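PDB 6ZTI: PlaB phospholipase from Legionella pneumophila, which probably hydrolyses phospholipids as a virulence-associated member of the alpha/beta hydrolases, its activity being controlled by NAD(H)-mediated assembly into tetramers. Local coordinates for residues S124-L129 against V190-L195; N116-C121 against Y183-N188; T226-S231 against Q254-G259; V106-D111 against W174-S179. One frame throughout, in Å; residues are numbered along the deposited sequence.

Interaction 1 (S124-L129 against V190-L195); sequences SHLIML and VYSFVL
Ser124 to Leu129 and Tyr191 to Leu195 run side by side as parallel strands, their axes 7° apart. Five backbone hydrogen bonds join them. Tyr191 and Phe193 each use both N and O, and Leu195 adds its N. The shortest is Phe193 N to Leu126 O, 2.7 Å, and it approaches nearly in line with the C=O. Leu195 N to Met128 O, 2.8 Å, is similar and straighter at hydrogen. CA-H groups add weaker contacts, such as Ser192 CA to Leu126 O at 3.2 Å.

Aromatic contacts lie on the sheet face of His125, Ile127 and Leu129. The His125 and Tyr191 rings meet at a slant, planes at 49°, with Tyr191 CD2 over one face of the imidazole. The imidazole is fixed at both nitrogens: ND1 pairs with Ser124 OG at 2.7 Å, and NE2 bonds to Val297 O. Ile127 CG1 reaches Phe193 CD1 at 3.9 Å, and Tyr303 meets the Phe193 ring edge-to-face.

Apolar contacts complete both faces. Leu129 CD2 lies beside Leu195 CB. On the other face, Met128 bends at its last torsion (chi3 -79°). This brings CE to Val194 CG2 at 3.6 Å and to Ser192 OG at 3.5 Å. Ser192 OG is buried here and has no hydrogen-bond partner in the model.

Strand 123-129 is also bonded to strand 93-99 on its other side. Helix 102-114 packs on the Leu126 face and helix 286-296 on the Ile127 face. This is the layered parallel sheet of the alpha/beta hydrolase fold.

Interaction 2 (N116-C121 against Y183-N188); sequences NNLAKC and YDCTAN
The carbonyl oxygen of Asp184, which Leu118 CD1 approaches to 4.2 Å, takes two hydrogen bonds from Asn188. The side-chain ND2 of Asn188 gives the strong one, 2.8 Å to Asp184 O, with the acceptor close to the amide plane. The backbone N of Asn188 adds a weak one; its main bond goes to Cys185 O. Asp184 also serves the turn through its side chain. Its OD1 accepts from Ala187 N, from above the carboxylate plane, in an Asx motif.

The turn so built presents the flank of Asn188 to the other segment. Leu118 CB rests on Asn188 CB at 3.6 Å and on the amide carbon beyond it. Asn188 OD1 reaches on to Ala119 CB, also at 3.6 Å.

Leu118 carries the rest of the contact. Its first torsion sets CG anti to the carbonyl carbon (chi1 -72°), which directs the branch to Tyr183. CD1 comes to Tyr183 CD2 at 3.7 Å, and CD2 to Tyr183 CE2 at 4.0 Å. The leucine side chain crosses that of the tyrosine at about a right angle. CD1 also touches Cys185 SG at 4.1 Å. Met110 of helix 102-114 packs on Leu118 as well.

Tyr183 is held from elsewhere. Its hydroxyl bonds to Asp111 OD1, and its ring stacks with that of Trp180.

Residues 116-121 have bonds of their own, Lys120 N to Asn117 O and Cys121 N to Leu118 O. The chemistry therefore implies two separately braced turns that meet mainly by apolar packing around the buried Leu118.

Interaction 3 (T226-S231 against Q254-G259); sequences TNMNYS and QPMAFG
Asn229 grips Met256 through its side-chain amide, much as a neighbouring strand would. Its OD1 accepts from Met256 N at 2.8 Å. Its ND2 donates to Met256 O, also at 2.8 Å, on a lone pair in the carbonyl plane.

The same ND2 donates to Asn227 OD1 at 2.9 Å. Three bonds, one at OD1 and two at ND2, thus hold the rotation of the amide. Asn227 OD1 is gripped further by Asn229 N, which makes an Asx turn. It also takes a short bond of 2.6 Å from a water. That water accepts from Met228 N and reaches Ala257 O only weakly. A second water donates to both Met228 O and Gln254 O and bridges the two segments at the other end.

Phe258 lies beside this polar centre. The Asn227 amide is stacked on one face of its ring, the planes 14° apart, with ND2 over the ring centre. Asn227 ND2 comes to 3.4 Å from Phe258 CD2 and is hydrogen-bonded to Asn450 O. Asn227 CB makes a CH-pi contact with the same ring. Thr226 OG1 sits at the ring edge, 3.4 Å from Phe258 CE1, and bonds to Val223 O.

The apolar packing is between two buried methionines. With CG opposite its backbone N (chi1 -173°), Met256 extends alongside Met228 and carries SD to 3.5 Å from Met228 CB. Trp180 touches both.

Strand 257-261 borders strand 191-197 in the parallel sheet. Residues 226-231 lead into strand 231-238 of the mixed sheet. The arrangement is an Asx turn joined by an asparagine amide to the backbone entering an outer strand of the alpha/beta hydrolase sheet.

Interaction 4 (V106-D111 against W174-S179); sequences VRKWMD and WQLNES
Arg107 holds Asn177 end-on, with both terminal nitrogens on one oxygen. NH2 to Asn177 OD1 is 2.7 Å and uses a lone pair in the carbonyl plane. NH1 to Asn177 OD1 is 3.0 Å and more bent at hydrogen. The guanidinium and amide planes are 27° apart. One turn on from Arg107, Asp111 OD1 accepts from Ser179 OG at 2.7 Å, on the syn side of the carboxylate.

Leu176 lies between these polar pairs. Its CG points away from its own backbone N (chi1 -178°), which sends the methyls between Arg107 and Asp111. CD2 lies over one face of the Arg107 guanidinium, offset toward the rim. CD1 meets Asp111 CB at 3.7 Å and the backbone of Arg107 and Lys108. A water links Lys108 NZ to Gln175 OE1.

The two helix segments cross at 63°, axes 10.6 Å apart. Helix 102-114 follows strand 93-99 and packs on the parallel sheet, as such helices do in alpha/beta hydrolases. Helix 171-180 belongs to the long excursion between strands 123-129 and 191-197, a place where many members of the fold carry inserted elements.

A second shell sets the polar groups. Asn133 accepts from Arg107 NE with OD1 and from Asn177 ND2 with its backbone O. Trp180 makes a cation-pi contact with Arg107. Asp111 OD1 is also bonded, and most strongly, to Tyr183 OH. Lys115 NZ bonds to Ser179 OG.

How the interactions relate
Interactions 4, 2 and 1 hold the same two runs of chain in turn: helix to helix, loop to loop, strand to strand. Interaction 1 is the buried core and rests on regular backbone bonds. Interaction 2 is more exposed and largely apolar; Val190 N probably bonds to Cys185 O, joining it to interaction 1. Interactions 3 and 4 are partly buried. Interaction 4 sets polar side chains around a central leucine, and its Asp111 receives the Tyr183 hydroxyl of interaction 2. Interaction 3 lies beyond strand 191-197, where Val194 pairs with Ala257 and Gly259. It uses asparagine amides and waters, where one partner has no regular structure. Tyr230 OH bonds to Asn177 O, tying it to interaction 4.

Interaction 1 (S124-L129 against V190-L195)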
# COMPACT_ATOMS: atom_id res chain seq x y z
N SER B 124 -35.81 -26.67 -11.33
CA SER B 124 -36.55 -27.59 -10.48
C SER B 124 -35.68 -28.26 -9.43
O SER B 124 -36.18 -28.61 -8.36
CB SER B 124 -37.21 -28.68 -11.32
OG SER B 124 -36.24 -29.56 -11.86
N HIS B 125 -34.39 -28.48 -9.73
CA HIS B 125 -33.45 -29.12 -8.82
C HIS B 125 -32.12 -28.38 -8.88
O HIS B 125 -31.65 -28.01 -9.96
CB HIS B 125 -33.21 -30.60 -9.17
CG HIS B 125 -34.43 -31.46 -9.10
ND1 HIS B 125 -35.48 -31.35 -9.99
CD2 HIS B 125 -34.76 -32.48 -8.27
CE1 HIS B 125 -36.41 -32.24 -9.70
NE2 HIS B 125 -35.99 -32.95 -8.66
N LEU B 126 -31.53 -28.17 -7.71
CA LEU B 126 -30.19 -27.60 -7.59
C LEU B 126 -29.36 -28.59 -6.78
O LEU B 126 -29.60 -28.78 -5.58
CB LEU B 126 -30.22 -26.23 -6.93
CG LEU B 126 -28.85 -25.61 -6.64
CD1 LEU B 126 -27.99 -25.60 -7.90
CD2 LEU B 126 -28.99 -24.20 -6.08
N ILE B 127 -28.42 -29.24 -7.45
CA ILE B 127 -27.55 -30.24 -6.86
C ILE B 127 -26.14 -29.66 -6.87
O ILE B 127 -25.50 -29.61 -7.92
CB ILE B 127 -27.62 -31.58 -7.60
CG1 ILE B 127 -29.07 -32.06 -7.68
CG2 ILE B 127 -26.73 -32.61 -6.91
CD1 ILE B 127 -29.28 -33.27 -8.58
N MET B 128 -25.68 -29.21 -5.71
CA MET B 128 -24.38 -28.56 -5.56
C MET B 128 -23.37 -29.57 -5.04
O MET B 128 -23.57 -30.15 -3.97
CB MET B 128 -24.48 -27.38 -4.59
CG MET B 128 -25.21 -26.17 -5.17
SD MET B 128 -25.54 -24.97 -3.88
CE MET B 128 -26.97 -25.73 -3.11
N LEU B 129 -22.29 -29.77 -5.79
CA LEU B 129 -21.20 -30.66 -5.41
C LEU B 129 -20.03 -29.83 -4.89
O LEU B 129 -19.50 -28.97 -5.61
CB LEU B 129 -20.75 -31.53 -6.59
CG LEU B 129 -21.84 -32.25 -7.39
CD1 LEU B 129 -21.28 -33.01 -8.60
CD2 LEU B 129 -22.60 -33.22 -6.49
N VAL B 190 -38.68 -26.03 -5.53
CA VAL B 190 -37.28 -26.12 -5.93
C VAL B 190 -36.60 -27.01 -4.91
O VAL B 190 -36.59 -26.71 -3.71
CB VAL B 190 -36.61 -24.75 -6.02
CG1 VAL B 190 -35.11 -24.90 -6.28
CG2 VAL B 190 -37.27 -23.90 -7.12
N TYR B 191 -36.04 -28.11 -5.39
CA TYR B 191 -35.42 -29.12 -4.54
C TYR B 191 -33.92 -28.93 -4.62
O TYR B 191 -33.31 -29.17 -5.67
CB TYR B 191 -35.86 -30.52 -4.96
CG TYR B 191 -37.35 -30.69 -4.77
CD1 TYR B 191 -37.91 -30.65 -3.50
CD2 TYR B 191 -38.20 -30.84 -5.86
CE1 TYR B 191 -39.30 -30.78 -3.32
CE2 TYR B 191 -39.54 -30.97 -5.69
CZ TYR B 191 -40.10 -30.93 -4.42
OH TYR B 191 -41.46 -31.07 -4.27
N SER B 192 -33.33 -28.45 -3.52
CA SER B 192 -31.93 -28.08 -3.44
C SER B 192 -31.16 -29.06 -2.57
O SER B 192 -31.66 -29.52 -1.53
CB SER B 192 -31.81 -26.67 -2.88
OG SER B 192 -30.47 -26.23 -2.97
N PHE B 193 -29.93 -29.38 -2.98
CA PHE B 193 -29.11 -30.36 -2.27
C PHE B 193 -27.65 -29.94 -2.30
O PHE B 193 -27.17 -29.37 -3.28
CB PHE B 193 -29.20 -31.77 -2.92
CG PHE B 193 -30.58 -32.17 -3.33
CD1 PHE B 193 -31.17 -31.61 -4.46
CD2 PHE B 193 -31.28 -33.13 -2.62
CE1 PHE B 193 -32.44 -31.99 -4.84
CE2 PHE B 193 -32.55 -33.52 -3.01
CZ PHE B 193 -33.13 -32.95 -4.12
N VAL B 194 -26.94 -30.26 -1.22
CA VAL B 194 -25.49 -30.10 -1.15
C VAL B 194 -24.87 -31.47 -0.91
O VAL B 194 -25.25 -32.17 0.04
CB VAL B 194 -25.06 -29.11 -0.06
CG1 VAL B 194 -23.54 -29.19 0.14
CG2 VAL B 194 -25.52 -27.68 -0.44
N LEU B 195 -23.96 -31.86 -1.77
CA LEU B 195 -23.17 -33.06 -1.55
C LEU B 195 -21.70 -32.66 -1.55
O LEU B 195 -21.27 -31.85 -2.36
CB LEU B 195 -23.44 -34.10 -2.64
CG LEU B 195 -24.89 -34.56 -2.81
CD1 LEU B 195 -25.03 -35.47 -4.04
CD2 LEU B 195 -25.38 -35.30 -1.60

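Interaction 2 (N116-C121 against Y183-N188)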
# COMPACT_ATOMS: atom_id res chain seq x y z
N ASN B 116 -37.80 -12.94 -4.98
CA ASN B 116 -39.12 -12.90 -4.36
C ASN B 116 -40.13 -13.79 -5.06
O ASN B 116 -41.33 -13.58 -4.87
CB ASN B 116 -39.64 -11.46 -4.34
CG ASN B 116 -38.64 -10.50 -3.75
OD1 ASN B 116 -38.29 -9.49 -4.36
ND2 ASN B 116 -38.15 -10.80 -2.54
N ASN B 117 -39.70 -14.80 -5.82
CA ASN B 117 -40.57 -15.39 -6.82
C ASN B 117 -40.05 -16.74 -7.29
O ASN B 117 -40.04 -17.02 -8.49
CB ASN B 117 -40.69 -14.41 -8.00
CG ASN B 117 -41.84 -14.72 -8.92
OD1 ASN B 117 -42.80 -15.41 -8.56
ND2 ASN B 117 -41.77 -14.18 -10.13
N LEU B 118 -39.62 -17.59 -6.35
CA LEU B 118 -38.97 -18.83 -6.74
C LEU B 118 -39.90 -19.77 -7.48
O LEU B 118 -39.42 -20.67 -8.17
CB LEU B 118 -38.41 -19.55 -5.51
CG LEU B 118 -37.18 -18.98 -4.83
CD1 LEU B 118 -36.76 -19.93 -3.73
CD2 LEU B 118 -36.04 -18.77 -5.80
N ALA B 119 -41.22 -19.61 -7.34
CA ALA B 119 -42.16 -20.50 -8.02
C ALA B 119 -42.16 -20.30 -9.53
O ALA B 119 -42.61 -21.19 -10.26
CB ALA B 119 -43.57 -20.29 -7.48
N LYS B 120 -41.71 -19.14 -10.01
CA LYS B 120 -41.57 -18.89 -11.44
C LYS B 120 -40.19 -19.27 -11.97
O LYS B 120 -39.97 -19.23 -13.18
CB LYS B 120 -41.84 -17.41 -11.74
CG LYS B 120 -43.25 -16.95 -11.40
CD LYS B 120 -44.25 -17.28 -12.50
CE LYS B 120 -45.56 -16.54 -12.29
NZ LYS B 120 -45.45 -15.08 -12.58
N CYS B 121 -39.26 -19.61 -11.10
CA CYS B 121 -37.93 -19.98 -11.53
C CYS B 121 -37.98 -21.26 -12.36
O CYS B 121 -38.60 -22.24 -11.94
CB CYS B 121 -37.04 -20.18 -10.30
SG CYS B 121 -35.33 -20.56 -10.67
N TYR B 183 -34.98 -17.52 1.86
CA TYR B 183 -35.47 -18.44 0.84
C TYR B 183 -36.20 -19.63 1.47
O TYR B 183 -35.84 -20.11 2.55
CB TYR B 183 -34.31 -18.98 0.01
CG TYR B 183 -33.77 -18.07 -1.07
CD1 TYR B 183 -33.41 -16.75 -0.80
CD2 TYR B 183 -33.60 -18.54 -2.37
CE1 TYR B 183 -32.89 -15.93 -1.81
CE2 TYR B 183 -33.09 -17.74 -3.37
CZ TYR B 183 -32.74 -16.44 -3.08
OH TYR B 183 -32.24 -15.68 -4.09
N ASP B 184 -37.23 -20.11 0.77
CA ASP B 184 -37.85 -21.42 1.05
C ASP B 184 -37.99 -22.11 -0.30
O ASP B 184 -39.05 -22.06 -0.94
CB ASP B 184 -39.17 -21.32 1.77
CG ASP B 184 -39.56 -22.64 2.45
OD1 ASP B 184 -39.05 -23.70 2.04
OD2 ASP B 184 -40.37 -22.63 3.40
N CYS B 185 -36.91 -22.76 -0.73
CA CYS B 185 -36.92 -23.46 -2.01
C CYS B 185 -37.98 -24.56 -2.01
O CYS B 185 -38.81 -24.64 -2.92
CB CYS B 185 -35.54 -24.04 -2.30
SG CYS B 185 -34.21 -22.83 -2.50
N THR B 186 -37.95 -25.41 -0.99
CA THR B 186 -38.86 -26.55 -0.96
C THR B 186 -40.31 -26.11 -1.11
O THR B 186 -41.08 -26.71 -1.86
CB THR B 186 -38.65 -27.34 0.32
OG1 THR B 186 -37.26 -27.64 0.44
CG2 THR B 186 -39.43 -28.62 0.28
N ALA B 187 -40.70 -25.04 -0.41
CA ALA B 187 -42.08 -24.59 -0.48
C ALA B 187 -42.46 -24.11 -1.87
O ALA B 187 -43.65 -24.13 -2.21
CB ALA B 187 -42.30 -23.47 0.53
N ASN B 188 -41.48 -23.68 -2.66
CA ASN B 188 -41.69 -23.18 -4.00
C ASN B 188 -41.41 -24.24 -5.05
O ASN B 188 -41.32 -23.93 -6.24
CB ASN B 188 -40.82 -21.94 -4.25
CG ASN B 188 -41.36 -20.71 -3.58
OD1 ASN B 188 -42.25 -20.04 -4.10
ND2 ASN B 188 -40.82 -20.38 -2.40

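Interaction 3 (T226-S231 against Q254-G259)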
# COMPACT_ATOMS: atom_id res chain seq x y z
N THR B 226 -19.57 -25.68 2.81
CA THR B 226 -20.49 -26.08 1.75
C THR B 226 -21.95 -26.03 2.19
O THR B 226 -22.84 -25.92 1.35
CB THR B 226 -20.21 -27.50 1.24
OG1 THR B 226 -20.58 -28.47 2.23
CG2 THR B 226 -18.76 -27.70 0.86
N ASN B 227 -22.20 -26.12 3.49
CA ASN B 227 -23.52 -26.41 4.01
C ASN B 227 -24.42 -25.18 3.91
O ASN B 227 -24.09 -24.12 4.44
CB ASN B 227 -23.41 -26.87 5.46
CG ASN B 227 -24.58 -27.69 5.90
OD1 ASN B 227 -25.66 -27.63 5.32
ND2 ASN B 227 -24.38 -28.47 6.95
N MET B 228 -25.58 -25.34 3.28
CA MET B 228 -26.55 -24.26 3.24
C MET B 228 -27.46 -24.22 4.46
O MET B 228 -28.38 -23.40 4.51
CB MET B 228 -27.39 -24.37 1.97
CG MET B 228 -26.60 -24.02 0.74
SD MET B 228 -26.05 -22.31 0.72
CE MET B 228 -27.64 -21.47 0.76
N ASN B 229 -27.23 -25.10 5.44
CA ASN B 229 -27.88 -25.02 6.74
C ASN B 229 -26.96 -24.20 7.63
O ASN B 229 -25.91 -24.68 8.06
CB ASN B 229 -28.12 -26.41 7.33
CG ASN B 229 -29.01 -27.29 6.46
OD1 ASN B 229 -30.21 -27.03 6.31
ND2 ASN B 229 -28.44 -28.34 5.91
N TYR B 230 -27.31 -22.93 7.86
CA TYR B 230 -26.49 -22.06 8.69
C TYR B 230 -27.39 -21.04 9.38
O TYR B 230 -28.54 -20.85 8.99
CB TYR B 230 -25.40 -21.34 7.88
CG TYR B 230 -25.94 -20.57 6.69
CD1 TYR B 230 -26.12 -21.19 5.47
CD2 TYR B 230 -26.25 -19.21 6.77
CE1 TYR B 230 -26.60 -20.52 4.38
CE2 TYR B 230 -26.73 -18.51 5.66
CZ TYR B 230 -26.90 -19.19 4.47
OH TYR B 230 -27.39 -18.58 3.34
N SER B 231 -26.82 -20.35 10.36
CA SER B 231 -27.53 -19.32 11.10
C SER B 231 -26.78 -18.01 11.01
O SER B 231 -25.56 -17.98 10.84
CB SER B 231 -27.67 -19.70 12.56
OG SER B 231 -28.60 -20.77 12.71
N GLN B 254 -33.83 -22.29 5.94
CA GLN B 254 -34.69 -23.46 5.92
C GLN B 254 -33.83 -24.70 5.73
O GLN B 254 -32.73 -24.63 5.19
CB GLN B 254 -35.71 -23.34 4.80
CG GLN B 254 -36.70 -22.22 5.00
CD GLN B 254 -37.55 -22.43 6.24
OE1 GLN B 254 -37.55 -21.61 7.16
NE2 GLN B 254 -38.28 -23.53 6.26
N PRO B 255 -34.30 -25.86 6.19
CA PRO B 255 -33.52 -27.09 6.02
C PRO B 255 -33.21 -27.36 4.56
O PRO B 255 -34.08 -27.25 3.69
CB PRO B 255 -34.44 -28.17 6.60
CG PRO B 255 -35.39 -27.45 7.50
CD PRO B 255 -35.60 -26.11 6.86
N MET B 256 -31.97 -27.74 4.30
CA MET B 256 -31.57 -28.21 2.98
C MET B 256 -30.84 -29.54 3.11
O MET B 256 -30.03 -29.74 4.02
CB MET B 256 -30.65 -27.19 2.28
CG MET B 256 -30.34 -27.55 0.82
SD MET B 256 -29.38 -26.32 -0.12
CE MET B 256 -30.52 -24.93 -0.11
N ALA B 257 -31.15 -30.46 2.19
CA ALA B 257 -30.45 -31.73 2.13
C ALA B 257 -28.94 -31.52 2.13
O ALA B 257 -28.42 -30.64 1.45
CB ALA B 257 -30.88 -32.50 0.87
N PHE B 258 -28.24 -32.34 2.90
CA PHE B 258 -26.81 -32.18 3.09
C PHE B 258 -26.20 -33.54 3.35
O PHE B 258 -26.56 -34.21 4.31
CB PHE B 258 -26.50 -31.22 4.25
CG PHE B 258 -25.04 -31.09 4.56
CD1 PHE B 258 -24.19 -30.46 3.67
CD2 PHE B 258 -24.50 -31.60 5.73
CE1 PHE B 258 -22.85 -30.34 3.93
CE2 PHE B 258 -23.18 -31.47 6.01
CZ PHE B 258 -22.34 -30.84 5.10
N GLY B 259 -25.25 -33.93 2.51
CA GLY B 259 -24.58 -35.20 2.67
C GLY B 259 -23.09 -35.04 2.49
O GLY B 259 -22.63 -34.36 1.57
O HOH W 1 -26.91 -28.01 3.03
O HOH W 2 -30.87 -23.73 3.45

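Interaction 4 (V106-D111 against W174-S179)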
# COMPACT_ATOMS: atom_id res chain seq x y z
N VAL B 106 -25.06 -20.19 -9.51
CA VAL B 106 -26.48 -20.44 -9.74
C VAL B 106 -27.33 -19.82 -8.63
O VAL B 106 -28.45 -19.36 -8.89
CB VAL B 106 -26.74 -21.95 -9.89
CG1 VAL B 106 -28.24 -22.24 -9.94
CG2 VAL B 106 -26.05 -22.46 -11.15
N ARG B 107 -26.81 -19.77 -7.40
CA ARG B 107 -27.56 -19.14 -6.32
C ARG B 107 -27.64 -17.63 -6.50
O ARG B 107 -28.64 -17.01 -6.12
CB ARG B 107 -26.94 -19.46 -4.97
CG ARG B 107 -27.07 -20.95 -4.55
CD ARG B 107 -26.92 -21.10 -3.07
NE ARG B 107 -25.61 -20.68 -2.58
CZ ARG B 107 -25.38 -19.68 -1.73
NH1 ARG B 107 -26.36 -18.92 -1.25
NH2 ARG B 107 -24.13 -19.44 -1.36
N LYS B 108 -26.59 -17.01 -7.03
CA LYS B 108 -26.64 -15.59 -7.37
C LYS B 108 -27.61 -15.33 -8.52
O LYS B 108 -28.34 -14.34 -8.51
CB LYS B 108 -25.23 -15.11 -7.73
CG LYS B 108 -25.14 -13.67 -8.16
CD LYS B 108 -25.49 -12.69 -7.06
CE LYS B 108 -25.29 -11.25 -7.53
NZ LYS B 108 -25.78 -10.26 -6.57
N TRP B 109 -27.62 -16.22 -9.52
CA TRP B 109 -28.58 -16.10 -10.61
C TRP B 109 -30.01 -16.18 -10.09
O TRP B 109 -30.86 -15.34 -10.44
CB TRP B 109 -28.33 -17.20 -11.64
CG TRP B 109 -29.45 -17.35 -12.62
CD1 TRP B 109 -29.72 -16.55 -13.69
CD2 TRP B 109 -30.47 -18.35 -12.60
NE1 TRP B 109 -30.84 -16.99 -14.34
CE2 TRP B 109 -31.33 -18.10 -13.69
CE3 TRP B 109 -30.75 -19.43 -11.77
CZ2 TRP B 109 -32.43 -18.89 -13.98
CZ3 TRP B 109 -31.85 -20.22 -12.06
CH2 TRP B 109 -32.67 -19.95 -13.15
N MET B 110 -30.31 -17.18 -9.24
CA MET B 110 -31.62 -17.24 -8.60
C MET B 110 -31.93 -15.93 -7.87
O MET B 110 -33.05 -15.42 -7.95
CB MET B 110 -31.66 -18.41 -7.60
CG MET B 110 -31.63 -19.78 -8.24
SD MET B 110 -31.37 -21.14 -7.08
CE MET B 110 -32.87 -20.96 -6.10
N ASP B 111 -30.93 -15.35 -7.20
CA ASP B 111 -31.18 -14.14 -6.42
C ASP B 111 -31.42 -12.95 -7.33
O ASP B 111 -32.28 -12.11 -7.06
CB ASP B 111 -30.00 -13.90 -5.47
CG ASP B 111 -30.34 -12.97 -4.31
OD1 ASP B 111 -31.16 -13.35 -3.46
OD2 ASP B 111 -29.75 -11.87 -4.24
N TRP B 174 -21.24 -12.73 1.90
CA TRP B 174 -22.10 -12.39 3.03
C TRP B 174 -23.45 -11.88 2.55
O TRP B 174 -24.51 -12.31 3.04
CB TRP B 174 -21.43 -11.33 3.91
CG TRP B 174 -22.21 -10.98 5.17
CD1 TRP B 174 -23.32 -10.19 5.27
CD2 TRP B 174 -21.92 -11.41 6.51
NE1 TRP B 174 -23.74 -10.11 6.57
CE2 TRP B 174 -22.90 -10.85 7.35
CE3 TRP B 174 -20.92 -12.22 7.07
CZ2 TRP B 174 -22.91 -11.07 8.72
CZ3 TRP B 174 -20.95 -12.44 8.42
CH2 TRP B 174 -21.93 -11.86 9.24
N GLN B 175 -23.44 -10.95 1.60
CA GLN B 175 -24.67 -10.39 1.05
C GLN B 175 -25.54 -11.47 0.44
O GLN B 175 -26.75 -11.53 0.69
CB GLN B 175 -24.33 -9.32 0.01
CG GLN B 175 -25.53 -8.75 -0.75
CD GLN B 175 -25.14 -7.65 -1.71
OE1 GLN B 175 -24.63 -7.92 -2.81
NE2 GLN B 175 -25.36 -6.40 -1.31
N LEU B 176 -24.96 -12.34 -0.38
CA LEU B 176 -25.76 -13.39 -1.00
C LEU B 176 -26.33 -14.33 0.05
O LEU B 176 -27.52 -14.66 0.03
CB LEU B 176 -24.93 -14.15 -2.03
CG LEU B 176 -25.68 -15.25 -2.79
CD1 LEU B 176 -26.85 -14.69 -3.60
CD2 LEU B 176 -24.73 -16.02 -3.69
N ASN B 177 -25.51 -14.74 1.02
CA ASN B 177 -25.97 -15.73 1.98
C ASN B 177 -26.93 -15.13 2.99
O ASN B 177 -27.81 -15.83 3.50
CB ASN B 177 -24.77 -16.35 2.65
CG ASN B 177 -24.00 -17.22 1.71
OD1 ASN B 177 -24.48 -17.57 0.62
ND2 ASN B 177 -22.79 -17.56 2.09
N GLU B 178 -26.81 -13.83 3.28
CA GLU B 178 -27.82 -13.20 4.11
C GLU B 178 -29.14 -13.12 3.37
O GLU B 178 -30.21 -13.37 3.94
CB GLU B 178 -27.35 -11.82 4.55
CG GLU B 178 -28.41 -11.06 5.32
CD GLU B 178 -27.89 -9.81 6.01
OE1 GLU B 178 -26.88 -9.24 5.53
OE2 GLU B 178 -28.48 -9.41 7.03
N SER B 179 -29.10 -12.79 2.07
CA SER B 179 -30.31 -12.88 1.26
C SER B 179 -30.93 -14.27 1.37
O SER B 179 -32.15 -14.40 1.52
CB SER B 179 -29.99 -12.56 -0.20
OG SER B 179 -31.18 -12.43 -0.97
O HOH W 3 -25.12 -10.83 -3.87